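Local coordinates for protein 2-dehydropantoate 2-reductase (Enterococcus faecium, PDB 3WFI) that probably reduces 2-keto acids to D-2-hydroxy acids with NADH, acting as a D-mandelate dehydrogenase of the ketopantoate reductase family, at residues V222-K227 with A291-D296. Sequence-based numbering, arbitrary orientation.
Sequences VNEFAK and ATPYCD
The carboxylate of E224, reaching out from the middle of helix 214-231, grips the first turn of helix 293-308, distant in sequence, with both oxygens. OE2 accepts the backbone N-H of Y294 (E224 OE2 to Y294 N, 2.8 Å) and OE1 that of C295 (E224 OE1 to C295 N, 2.9 Å). Each oxygen uses its syn lone pair, and both bonds bend moderately, to 157° at the hydrogen. Such a two-pronged hold fixes the rotation of the carboxylate and gives each oxygen of this buried acid one N-H partner; the positive end of the helix dipole would be expected to favour its ionised form. Beyond CG the chain runs extended (chi2 -176°), carrying the acid group out to the helix start. There P293 closes in on one oxygen, its CD lying 3.1 Å from E224 OE2. T292, at the N-cap position, makes no side-chain capping bond. Beside the acid, the sulfur of C295 meets the F225 ring obliquely, with SG 3.7 Å from CE1 of F225, and I281 of helix 278-288 touches both residues. The hydroxyl of Y294 hydrogen-bonds to E300 of the second subunit, whose F297 stacks on the tyrosine ring, placing this turn at the dimer interface. The arrangement exemplifies a carboxylate holding the free N-H groups at a helix N-terminus, here joining two helices of the all-helical C-terminal domain of the ketopantoate reductase fold.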
loop_
_atom_site.group_PDB
_atom_site.type_symbol
_atom_site.label_atom_id
_atom_site.label_comp_id
_atom_site.label_asym_id
_atom_site.label_seq_id
_atom_site.Cartn_x
_atom_site.Cartn_y
_atom_site.Cartn_z
ATOM N N VAL B 222 -3.176 6.894 -11.424
ATOM C CA VAL B 222 -3.569 7.233 -12.792
ATOM C C VAL B 222 -2.355 7.726 -13.592
ATOM O O VAL B 222 -2.207 7.412 -14.771
ATOM C CB VAL B 222 -4.707 8.271 -12.819
ATOM C CG1 VAL B 222 -4.931 8.798 -14.222
ATOM C CG2 VAL B 222 -5.991 7.663 -12.285
ATOM N N ASN B 223 -1.461 8.463 -12.936
ATOM C CA ASN B 223 -0.245 8.913 -13.613
ATOM C C ASN B 223 0.662 7.782 -14.025
ATOM O O ASN B 223 1.294 7.843 -15.071
ATOM C CB ASN B 223 0.501 9.950 -12.781
ATOM C CG ASN B 223 0.052 11.339 -13.104
ATOM O OD1 ASN B 223 0.416 11.885 -14.143
ATOM N ND2 ASN B 223 -0.731 11.924 -12.227
ATOM N N GLU B 224 0.710 6.728 -13.219
ATOM C CA GLU B 224 1.464 5.536 -13.586
ATOM C C GLU B 224 0.848 4.859 -14.819
ATOM O O GLU B 224 1.556 4.546 -15.778
ATOM C CB GLU B 224 1.557 4.550 -12.404
ATOM C CG GLU B 224 2.347 5.092 -11.225
ATOM C CD GLU B 224 2.532 4.099 -10.092
ATOM O OE1 GLU B 224 2.035 2.958 -10.194
ATOM O OE2 GLU B 224 3.150 4.487 -9.075
ATOM N N PHE B 225 -0.461 4.640 -14.796
ATOM C CA PHE B 225 -1.187 4.127 -15.975
ATOM C C PHE B 225 -0.886 4.971 -17.228
ATOM O O PHE B 225 -0.621 4.438 -18.311
ATOM C CB PHE B 225 -2.707 4.127 -15.720
ATOM C CG PHE B 225 -3.224 2.902 -15.001
ATOM C CD1 PHE B 225 -2.939 2.677 -13.661
ATOM C CD2 PHE B 225 -4.049 1.978 -15.670
ATOM C CE1 PHE B 225 -3.444 1.563 -12.996
ATOM C CE2 PHE B 225 -4.552 0.865 -15.013
ATOM C CZ PHE B 225 -4.256 0.665 -13.671
ATOM N N ALA B 226 -0.927 6.293 -17.063
ATOM C CA ALA B 226 -0.739 7.230 -18.182
ATOM C C ALA B 226 0.682 7.229 -18.756
ATOM O O ALA B 226 0.860 7.353 -19.966
ATOM C CB ALA B 226 -1.127 8.623 -17.751
ATOM N N LYS B 227 1.685 7.106 -17.885
ATOM C CA LYS B 227 3.083 7.021 -18.323
ATOM C C LYS B 227 3.322 5.780 -19.169
ATOM O O LYS B 227 3.988 5.836 -20.203
ATOM C CB LYS B 227 4.042 7.019 -17.126
ATOM C CG LYS B 227 4.453 8.386 -16.651
ATOM C CD LYS B 227 5.509 8.328 -15.547
ATOM C CE LYS B 227 5.803 9.732 -14.997
ATOM N NZ LYS B 227 4.653 10.374 -14.282
ATOM N N ALA B 291 8.699 3.652 -13.823
ATOM C CA ALA B 291 8.471 3.326 -12.430
ATOM C C ALA B 291 6.962 3.277 -12.178
ATOM O O ALA B 291 6.250 4.187 -12.568
ATOM C CB ALA B 291 9.142 4.355 -11.542
ATOM N N THR B 292 6.482 2.199 -11.565
ATOM C CA THR B 292 5.075 2.066 -11.200
ATOM C C THR B 292 4.898 1.588 -9.742
ATOM O O THR B 292 4.218 0.602 -9.487
ATOM C CB THR B 292 4.344 1.070 -12.130
ATOM O OG1 THR B 292 4.947 -0.219 -11.987
ATOM C CG2 THR B 292 4.401 1.511 -13.599
ATOM N N PRO B 293 5.507 2.304 -8.791
ATOM C CA PRO B 293 5.564 1.830 -7.414
ATOM C C PRO B 293 4.206 1.678 -6.738
ATOM O O PRO B 293 4.040 0.747 -5.959
ATOM C CB PRO B 293 6.403 2.893 -6.711
ATOM C CG PRO B 293 6.233 4.123 -7.543
ATOM C CD PRO B 293 6.149 3.624 -8.948
ATOM N N TYR B 294 3.258 2.578 -7.012
ATOM C CA TYR B 294 1.933 2.449 -6.390
ATOM C C TYR B 294 1.213 1.204 -6.926
ATOM O O TYR B 294 0.588 0.482 -6.174
ATOM C CB TYR B 294 1.071 3.719 -6.580
ATOM C CG TYR B 294 1.321 4.832 -5.565
ATOM C CD1 TYR B 294 2.605 5.182 -5.163
ATOM C CD2 TYR B 294 0.255 5.528 -5.008
ATOM C CE1 TYR B 294 2.816 6.203 -4.259
ATOM C CE2 TYR B 294 0.446 6.544 -4.093
ATOM C CZ TYR B 294 1.732 6.879 -3.718
ATOM O OH TYR B 294 1.948 7.889 -2.816
ATOM N N CYS B 295 1.330 0.930 -8.222
ATOM C CA CYS B 295 0.755 -0.301 -8.794
ATOM C C CYS B 295 1.450 -1.532 -8.217
ATOM O O CYS B 295 0.787 -2.521 -7.888
ATOM C CB CYS B 295 0.832 -0.300 -10.331
ATOM S SG CYS B 295 -0.322 0.812 -11.176
ATOM N N ASP B 296 2.772 -1.460 -8.064
ATOM C CA ASP B 296 3.544 -2.551 -7.418
ATOM C C ASP B 296 3.034 -2.807 -5.983
ATOM O O ASP B 296 2.710 -3.933 -5.607
ATOM C CB ASP B 296 5.029 -2.202 -7.358
ATOM C CG ASP B 296 5.689 -2.068 -8.746
ATOM O OD1 ASP B 296 5.041 -2.294 -9.804
ATOM O OD2 ASP B 296 6.879 -1.685 -8.769
#